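Long-range contacts in periplasmic cell division protein (SufI) (Aquifex aeolicus, PDB 6SYY), which probably oxidises its substrates as a laccase-like multicopper oxidase, binding four copper ions, three of them clustered around an oxygen atom: residues 57-68 with 101-111; 166-174 with 207-218. All coordinates share one frame; numbering follows the deposited sequence.

Interaction 1: residues 57-68 with 101-111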
# COMPACT_ATOMS: atom_id res chain seq x y z
N PHE A 57 -11.73 6.08 13.98
CA PHE A 57 -11.59 4.90 14.82
C PHE A 57 -11.41 5.33 16.27
O PHE A 57 -10.43 6.02 16.58
CB PHE A 57 -10.40 4.07 14.34
CG PHE A 57 -10.61 2.59 14.47
CD1 PHE A 57 -11.03 1.85 13.38
CD2 PHE A 57 -10.36 1.94 15.66
CE1 PHE A 57 -11.21 0.47 13.48
CE2 PHE A 57 -10.54 0.57 15.78
CZ PHE A 57 -10.96 -0.16 14.68
N PRO A 58 -12.31 4.96 17.17
CA PRO A 58 -12.22 5.44 18.55
C PRO A 58 -11.02 4.85 19.28
O PRO A 58 -10.48 3.81 18.91
CB PRO A 58 -13.54 4.97 19.18
CG PRO A 58 -13.88 3.74 18.40
CD PRO A 58 -13.44 4.03 16.99
N ASP A 59 -10.63 5.53 20.36
CA ASP A 59 -9.45 5.18 21.13
C ASP A 59 -9.84 4.14 22.19
O ASP A 59 -10.57 4.45 23.14
CB ASP A 59 -8.84 6.43 21.77
CG ASP A 59 -7.59 6.13 22.56
OD1 ASP A 59 -7.09 4.99 22.48
OD2 ASP A 59 -7.10 7.04 23.27
N GLY A 60 -9.35 2.92 22.03
CA GLY A 60 -9.58 1.88 23.01
C GLY A 60 -11.00 1.38 23.10
O GLY A 60 -11.37 0.78 24.12
N GLN A 61 -11.81 1.59 22.07
CA GLN A 61 -13.18 1.11 22.03
C GLN A 61 -13.32 0.11 20.89
O GLN A 61 -12.86 0.38 19.77
CB GLN A 61 -14.18 2.25 21.85
CG GLN A 61 -14.20 3.22 23.00
CD GLN A 61 -15.26 4.27 22.83
OE1 GLN A 61 -16.27 4.05 22.16
NE2 GLN A 61 -15.04 5.44 23.42
N ARG A 62 -13.95 -1.02 21.17
CA ARG A 62 -13.98 -2.12 20.22
C ARG A 62 -14.82 -1.77 18.99
O ARG A 62 -15.92 -1.22 19.11
CB ARG A 62 -14.53 -3.38 20.89
CG ARG A 62 -13.49 -4.12 21.72
CD ARG A 62 -12.52 -4.86 20.82
NE ARG A 62 -11.21 -5.03 21.44
CZ ARG A 62 -10.21 -5.71 20.90
NH1 ARG A 62 -10.37 -6.31 19.73
NH2 ARG A 62 -9.05 -5.80 21.54
N VAL A 63 -14.29 -2.11 17.82
CA VAL A 63 -14.92 -1.83 16.54
C VAL A 63 -14.95 -3.13 15.73
O VAL A 63 -13.91 -3.77 15.54
CB VAL A 63 -14.16 -0.75 15.75
CG1 VAL A 63 -14.76 -0.58 14.36
CG2 VAL A 63 -14.15 0.56 16.52
N SER A 64 -16.13 -3.50 15.25
CA SER A 64 -16.29 -4.66 14.39
C SER A 64 -16.01 -4.28 12.95
O SER A 64 -16.56 -3.29 12.44
CB SER A 64 -17.69 -5.26 14.53
OG SER A 64 -17.90 -5.78 15.83
N ILE A 65 -15.15 -5.04 12.29
CA ILE A 65 -14.87 -4.89 10.87
C ILE A 65 -15.29 -6.20 10.21
O ILE A 65 -14.63 -7.23 10.39
CB ILE A 65 -13.40 -4.57 10.60
CG1 ILE A 65 -12.97 -3.35 11.42
CG2 ILE A 65 -13.18 -4.32 9.12
CD1 ILE A 65 -11.50 -3.10 11.40
N THR A 66 -16.38 -6.16 9.46
CA THR A 66 -16.98 -7.37 8.90
C THR A 66 -16.71 -7.42 7.40
O THR A 66 -17.07 -6.50 6.67
CB THR A 66 -18.48 -7.41 9.16
OG1 THR A 66 -18.72 -7.24 10.56
CG2 THR A 66 -19.05 -8.75 8.71
N ALA A 67 -16.08 -8.51 6.95
CA ALA A 67 -15.96 -8.80 5.53
C ALA A 67 -17.18 -9.59 5.09
O ALA A 67 -17.56 -10.57 5.75
CB ALA A 67 -14.68 -9.57 5.23
N LYS A 68 -17.81 -9.17 4.00
CA LYS A 68 -19.04 -9.82 3.57
C LYS A 68 -19.20 -9.68 2.07
O LYS A 68 -18.63 -8.79 1.43
CB LYS A 68 -20.26 -9.22 4.29
CG LYS A 68 -20.59 -7.80 3.88
CD LYS A 68 -21.97 -7.40 4.39
CE LYS A 68 -22.43 -6.11 3.74
NZ LYS A 68 -23.78 -5.67 4.21
N GLN A 101 -3.01 6.50 20.11
CA GLN A 101 -4.27 5.95 20.57
C GLN A 101 -4.21 4.42 20.64
O GLN A 101 -3.33 3.77 20.06
CB GLN A 101 -5.41 6.37 19.63
CG GLN A 101 -5.52 5.52 18.38
CD GLN A 101 -6.78 5.78 17.60
OE1 GLN A 101 -6.86 6.75 16.84
NE2 GLN A 101 -7.78 4.93 17.79
N THR A 102 -5.16 3.85 21.37
CA THR A 102 -5.33 2.41 21.42
C THR A 102 -6.23 1.97 20.27
O THR A 102 -7.21 2.65 19.94
CB THR A 102 -5.91 1.96 22.76
OG1 THR A 102 -4.99 2.29 23.81
CG2 THR A 102 -6.16 0.46 22.77
N PHE A 103 -5.88 0.84 19.67
CA PHE A 103 -6.56 0.28 18.50
C PHE A 103 -7.17 -1.06 18.91
O PHE A 103 -6.44 -2.03 19.12
CB PHE A 103 -5.56 0.13 17.35
CG PHE A 103 -6.16 -0.36 16.06
CD1 PHE A 103 -6.04 -1.69 15.68
CD2 PHE A 103 -6.81 0.51 15.21
CE1 PHE A 103 -6.57 -2.15 14.49
CE2 PHE A 103 -7.35 0.06 14.01
CZ PHE A 103 -7.23 -1.27 13.65
N SER A 104 -8.50 -1.10 19.05
CA SER A 104 -9.23 -2.28 19.54
C SER A 104 -10.16 -2.77 18.44
O SER A 104 -11.31 -2.33 18.34
CB SER A 104 -10.01 -1.93 20.80
OG SER A 104 -9.19 -1.30 21.77
N ALA A 105 -9.69 -3.71 17.62
CA ALA A 105 -10.44 -4.16 16.45
C ALA A 105 -10.81 -5.63 16.57
O ALA A 105 -10.01 -6.45 17.04
CB ALA A 105 -9.64 -3.95 15.16
N ASP A 106 -12.03 -5.95 16.14
CA ASP A 106 -12.48 -7.33 15.96
C ASP A 106 -12.81 -7.53 14.50
O ASP A 106 -13.61 -6.77 13.92
CB ASP A 106 -13.72 -7.64 16.81
CG ASP A 106 -13.57 -7.21 18.25
OD1 ASP A 106 -14.34 -6.34 18.69
OD2 ASP A 106 -12.67 -7.74 18.93
N PHE A 107 -12.20 -8.54 13.89
CA PHE A 107 -12.52 -8.92 12.52
C PHE A 107 -13.59 -9.99 12.53
O PHE A 107 -13.37 -11.09 13.04
CB PHE A 107 -11.27 -9.41 11.78
CG PHE A 107 -11.57 -10.10 10.48
CD1 PHE A 107 -12.40 -9.50 9.54
CD2 PHE A 107 -11.04 -11.34 10.20
CE1 PHE A 107 -12.68 -10.13 8.34
CE2 PHE A 107 -11.31 -11.98 9.00
CZ PHE A 107 -12.14 -11.38 8.07
N VAL A 108 -14.75 -9.68 11.97
CA VAL A 108 -15.84 -10.64 11.81
C VAL A 108 -15.84 -11.10 10.36
O VAL A 108 -15.97 -10.29 9.43
CB VAL A 108 -17.19 -10.02 12.20
CG1 VAL A 108 -18.28 -11.09 12.17
CG2 VAL A 108 -17.09 -9.37 13.57
N ASN A 109 -15.69 -12.41 10.15
CA ASN A 109 -15.46 -12.97 8.82
C ASN A 109 -16.75 -13.58 8.29
O ASN A 109 -17.15 -14.67 8.70
CB ASN A 109 -14.34 -14.00 8.87
CG ASN A 109 -13.96 -14.52 7.50
OD1 ASN A 109 -14.33 -13.93 6.48
ND2 ASN A 109 -13.20 -15.61 7.46
N ASN A 110 -17.39 -12.88 7.36
CA ASN A 110 -18.51 -13.42 6.59
C ASN A 110 -18.16 -13.49 5.11
O ASN A 110 -19.04 -13.40 4.25
CB ASN A 110 -19.77 -12.59 6.81
CG ASN A 110 -20.27 -12.64 8.24
OD1 ASN A 110 -20.03 -13.60 8.96
ND2 ASN A 110 -20.99 -11.59 8.65
N SER A 111 -16.87 -13.64 4.80
CA SER A 111 -16.41 -13.65 3.42
C SER A 111 -16.60 -15.00 2.73
O SER A 111 -16.42 -15.07 1.51
CB SER A 111 -14.93 -13.25 3.36
OG SER A 111 -14.11 -14.27 3.91
O HOH W 1 -10.40 1.22 19.28
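The Phe57 ring lies in an offset stack on Phe103, centroids 4.6 Å apart and planes at 24°, with Phe103 CE2 over its centre; Val63 CG2 covers the opposite face. Phe57 O accepts from Gln101 NE2 at 3.1 Å, from above the carbonyl plane. The same amide nitrogen also donates to Thr102 O, both acceptors lying close to the amide plane, while Gln101 OE1 accepts from the backbone of Arg98. A leucine in place of Gln101 would probably leave the Phe57 carbonyl without this donor and the 57-60 loop freer to shift. Gly60 N reaches Thr102 O from the face opposite Gln101 NE2. A water donates to Pro58 O and Gln61 O and accepts from Ser104 N, bridging the 57-62 loop to the second segment. Arg62 bends at chi2 (-75°) to lay its guanidinium over Ser104 CA; NH1 makes a salt bridge to Asp106 OD2 (2.8 Å) whose hydrogen bond is bent and weak, and NH2 a second one to Asp146. From Val63 onward the strands run parallel, neighbours in a cupredoxin-type beta domain as in multicopper oxidases, Val63 O accepting from Asp106 N at 2.9 Å. Ala67 CB meets the Phe107 ring edge at CE1 (3.7 Å). The chemistry is thus divided: the mostly apolar face of Val63, Ile65, Ala67, Ala105 and Phe107 packs inward on Ile117, Trp119 and Tyr85, while Ser64, Thr66, Asp106 and Val108 line the more exposed side.

Interaction 2: residues 166-174 with 207-218; sequences TGYQVYYGL and DKTFDSSGQLVY
Tyr171 projects from helix 166-172, which follows strand 154-160 of a cupredoxin-type domain, into a hollow of the loop after strand 200-208; a Schellman motif at Gly173 closes the helix. Its ring is wedged between Lys208, whose CG lies 3.5 Å from Tyr171 CE1, and Tyr218, whose CD1 sits over a ring face, 3.5 Å from Tyr171 CD2. The two tyrosine side chains run antiparallel, their rings oblique, planes at 34°. With CG anti to the backbone N (chi1 180°), Tyr171 stretches across the gap and sets its hydroxyl at the floor of the hollow: Thr209 N donates to Tyr171 OH in a straight bond of 2.8 Å, and Val217 O lies 2.7 Å from the same oxygen. Leu216 is the reciprocal bump, its CB reaching Tyr171 CE2 and Tyr172 CE2 and its CD1 meeting Tyr172 CD2 at 4.0 Å. Tyr172 continues the wall, its CE1 beside Tyr218 CB, while Tyr172 CD1 covers the centre of the Tyr168 ring. Farther up the helix Tyr218 lays one ring face on Tyr168 CA and brings its OH to 3.6 Å from Gly167 C, the glycine leaving room for the hydroxyl. Tyr218 OH is hydrogen-bonded to Glu513 beyond the contact, tying the loop to helix 512-516. At the other end Lys208 extends along the ring toward the helix terminus, and a water bridges the two segments, accepting from Lys208 NZ and donating to Val170 O, 2.8 Å from each.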
# COMPACT_ATOMS: atom_id res chain seq x y z
N THR A 166 -5.02 -14.28 -0.79
CA THR A 166 -4.95 -12.83 -0.63
C THR A 166 -5.22 -12.11 -1.95
O THR A 166 -5.94 -11.11 -1.98
CB THR A 166 -3.59 -12.42 -0.06
OG1 THR A 166 -3.48 -12.90 1.29
CG2 THR A 166 -3.43 -10.91 -0.07
N GLY A 167 -4.66 -12.62 -3.05
CA GLY A 167 -4.95 -12.02 -4.34
C GLY A 167 -6.43 -12.05 -4.67
O GLY A 167 -6.99 -11.09 -5.21
N TYR A 168 -7.10 -13.16 -4.34
CA TYR A 168 -8.53 -13.26 -4.63
C TYR A 168 -9.33 -12.24 -3.84
O TYR A 168 -10.15 -11.51 -4.40
CB TYR A 168 -9.02 -14.68 -4.33
CG TYR A 168 -10.51 -14.85 -4.54
CD1 TYR A 168 -11.42 -14.56 -3.53
CD2 TYR A 168 -11.01 -15.30 -5.75
CE1 TYR A 168 -12.78 -14.70 -3.72
CE2 TYR A 168 -12.37 -15.46 -5.95
CZ TYR A 168 -13.25 -15.15 -4.93
OH TYR A 168 -14.61 -15.30 -5.12
N GLN A 169 -9.10 -12.17 -2.52
CA GLN A 169 -9.97 -11.35 -1.68
C GLN A 169 -9.71 -9.87 -1.89
O GLN A 169 -10.65 -9.06 -1.88
CB GLN A 169 -9.79 -11.75 -0.22
CG GLN A 169 -10.29 -13.15 0.09
CD GLN A 169 -10.56 -13.35 1.56
OE1 GLN A 169 -9.74 -13.01 2.41
NE2 GLN A 169 -11.73 -13.90 1.88
N VAL A 170 -8.45 -9.47 -2.08
CA VAL A 170 -8.16 -8.07 -2.38
C VAL A 170 -8.81 -7.68 -3.70
O VAL A 170 -9.51 -6.66 -3.79
CB VAL A 170 -6.64 -7.83 -2.41
CG1 VAL A 170 -6.33 -6.43 -2.92
CG2 VAL A 170 -6.05 -8.04 -1.03
N TYR A 171 -8.62 -8.51 -4.73
CA TYR A 171 -9.18 -8.21 -6.04
C TYR A 171 -10.70 -8.12 -6.01
O TYR A 171 -11.29 -7.32 -6.74
CB TYR A 171 -8.73 -9.26 -7.05
CG TYR A 171 -9.27 -9.03 -8.44
CD1 TYR A 171 -8.75 -8.03 -9.25
CD2 TYR A 171 -10.30 -9.82 -8.95
CE1 TYR A 171 -9.23 -7.82 -10.52
CE2 TYR A 171 -10.79 -9.61 -10.23
CZ TYR A 171 -10.25 -8.61 -11.02
OH TYR A 171 -10.72 -8.39 -12.29
N TYR A 172 -11.35 -8.93 -5.17
CA TYR A 172 -12.81 -8.89 -5.13
C TYR A 172 -13.35 -7.80 -4.22
O TYR A 172 -14.57 -7.61 -4.16
CB TYR A 172 -13.37 -10.26 -4.73
CG TYR A 172 -13.66 -11.11 -5.95
CD1 TYR A 172 -12.69 -11.94 -6.49
CD2 TYR A 172 -14.89 -11.03 -6.58
CE1 TYR A 172 -12.95 -12.69 -7.62
CE2 TYR A 172 -15.16 -11.78 -7.71
CZ TYR A 172 -14.19 -12.61 -8.23
OH TYR A 172 -14.45 -13.36 -9.35
N GLY A 173 -12.49 -7.07 -3.51
CA GLY A 173 -12.97 -5.85 -2.88
C GLY A 173 -12.49 -5.55 -1.47
O GLY A 173 -12.76 -4.46 -0.96
N LEU A 174 -11.80 -6.48 -0.83
CA LEU A 174 -11.31 -6.25 0.53
C LEU A 174 -10.03 -5.43 0.45
O LEU A 174 -8.93 -5.97 0.31
CB LEU A 174 -11.11 -7.56 1.27
CG LEU A 174 -12.36 -8.41 1.47
CD1 LEU A 174 -12.05 -9.66 2.31
CD2 LEU A 174 -13.47 -7.58 2.10
N ASP A 207 -6.47 -2.01 -11.05
CA ASP A 207 -6.90 -2.48 -12.36
C ASP A 207 -7.73 -3.74 -12.18
O ASP A 207 -7.40 -4.61 -11.36
CB ASP A 207 -5.71 -2.74 -13.29
CG ASP A 207 -4.71 -3.73 -12.73
OD1 ASP A 207 -4.57 -3.81 -11.49
OD2 ASP A 207 -4.05 -4.42 -13.53
N LYS A 208 -8.84 -3.82 -12.92
CA LYS A 208 -9.76 -4.94 -12.83
C LYS A 208 -10.32 -5.25 -14.21
O LYS A 208 -10.23 -4.43 -15.14
CB LYS A 208 -10.90 -4.65 -11.83
CG LYS A 208 -10.43 -4.56 -10.39
CD LYS A 208 -11.55 -4.50 -9.36
CE LYS A 208 -10.95 -4.47 -7.95
NZ LYS A 208 -11.94 -4.16 -6.89
N THR A 209 -10.89 -6.44 -14.34
CA THR A 209 -11.46 -6.92 -15.59
C THR A 209 -12.90 -7.33 -15.36
O THR A 209 -13.20 -8.06 -14.41
CB THR A 209 -10.65 -8.09 -16.15
OG1 THR A 209 -9.30 -7.68 -16.38
CG2 THR A 209 -11.25 -8.59 -17.44
N PHE A 210 -13.80 -6.87 -16.23
CA PHE A 210 -15.23 -7.12 -16.13
C PHE A 210 -15.72 -7.90 -17.34
O PHE A 210 -15.27 -7.65 -18.47
CB PHE A 210 -16.03 -5.82 -16.03
CG PHE A 210 -15.66 -4.97 -14.86
CD1 PHE A 210 -16.39 -5.04 -13.68
CD2 PHE A 210 -14.59 -4.09 -14.92
CE1 PHE A 210 -16.07 -4.26 -12.60
CE2 PHE A 210 -14.25 -3.31 -13.84
CZ PHE A 210 -15.00 -3.39 -12.67
N ASP A 211 -16.64 -8.84 -17.11
CA ASP A 211 -17.28 -9.54 -18.22
C ASP A 211 -18.45 -8.70 -18.74
O ASP A 211 -18.64 -7.55 -18.34
CB ASP A 211 -17.71 -10.94 -17.78
CG ASP A 211 -18.82 -10.92 -16.73
OD1 ASP A 211 -19.07 -9.86 -16.13
OD2 ASP A 211 -19.44 -11.98 -16.50
N SER A 212 -19.25 -9.28 -19.63
CA SER A 212 -20.34 -8.52 -20.25
C SER A 212 -21.37 -8.07 -19.22
O SER A 212 -21.96 -6.99 -19.36
CB SER A 212 -21.02 -9.37 -21.33
OG SER A 212 -20.09 -9.79 -22.31
N SER A 213 -21.60 -8.88 -18.18
CA SER A 213 -22.64 -8.62 -17.20
C SER A 213 -22.17 -7.77 -16.02
O SER A 213 -22.93 -7.60 -15.06
CB SER A 213 -23.20 -9.95 -16.68
OG SER A 213 -22.20 -10.66 -15.96
N GLY A 214 -20.95 -7.26 -16.06
CA GLY A 214 -20.44 -6.45 -14.97
C GLY A 214 -19.84 -7.22 -13.81
O GLY A 214 -19.56 -6.62 -12.77
N GLN A 215 -19.64 -8.53 -13.96
CA GLN A 215 -18.99 -9.31 -12.92
C GLN A 215 -17.48 -9.31 -13.12
O GLN A 215 -16.98 -9.19 -14.24
CB GLN A 215 -19.52 -10.75 -12.90
CG GLN A 215 -21.01 -10.85 -12.60
CD GLN A 215 -21.40 -10.17 -11.30
OE1 GLN A 215 -20.60 -10.06 -10.36
NE2 GLN A 215 -22.65 -9.71 -11.23
N LEU A 216 -16.75 -9.43 -12.01
CA LEU A 216 -15.30 -9.40 -12.07
C LEU A 216 -14.75 -10.71 -12.62
O LEU A 216 -15.31 -11.79 -12.39
CB LEU A 216 -14.71 -9.14 -10.68
CG LEU A 216 -14.97 -7.73 -10.14
CD1 LEU A 216 -14.64 -7.66 -8.66
CD2 LEU A 216 -14.17 -6.70 -10.92
N VAL A 217 -13.66 -10.60 -13.37
CA VAL A 217 -12.96 -11.75 -13.93
C VAL A 217 -11.58 -11.81 -13.29
O VAL A 217 -10.79 -10.86 -13.41
CB VAL A 217 -12.86 -11.65 -15.46
CG1 VAL A 217 -12.24 -12.91 -16.03
CG2 VAL A 217 -14.24 -11.40 -16.06
N TYR A 218 -11.29 -12.91 -12.61
CA TYR A 218 -10.00 -13.11 -11.94
C TYR A 218 -9.36 -14.36 -12.53
O TYR A 218 -9.63 -15.47 -12.09
CB TYR A 218 -10.17 -13.23 -10.42
CG TYR A 218 -8.85 -13.34 -9.68
CD1 TYR A 218 -7.94 -12.29 -9.68
CD2 TYR A 218 -8.52 -14.50 -8.99
CE1 TYR A 218 -6.73 -12.39 -9.01
CE2 TYR A 218 -7.31 -14.60 -8.31
CZ TYR A 218 -6.42 -13.54 -8.32
OH TYR A 218 -5.22 -13.63 -7.65
O HOH W 2 -10.20 -4.12 -4.66
O HOH W 3 -16.94 -12.57 -10.09

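Along the chain the two contacts come in series: interaction 1 closes at 101-111 before helix 166-172 opens interaction 2. Their centres are 25 Å apart, yet their ends touch, Ser111 OG lying 3.2 Å from Gln169 NE2 in a probable hydrogen bond and Ala67 CB packing on Leu174 CD2. Strand 80-86 links them, pairing with strand 63-72 and touching Leu174, Lys208 and Leu216. Interaction 1 joins neighbouring strands of one sheet; interaction 2 ties helix 166-172 to the loop after strand 200-208, holding successive parts of the chain together. Both lie one layer out from copper-binding histidines: Phe107 is about 9 Å from His161, side chain to side chain, and Gly167 about 8 Å from the His159 side chain.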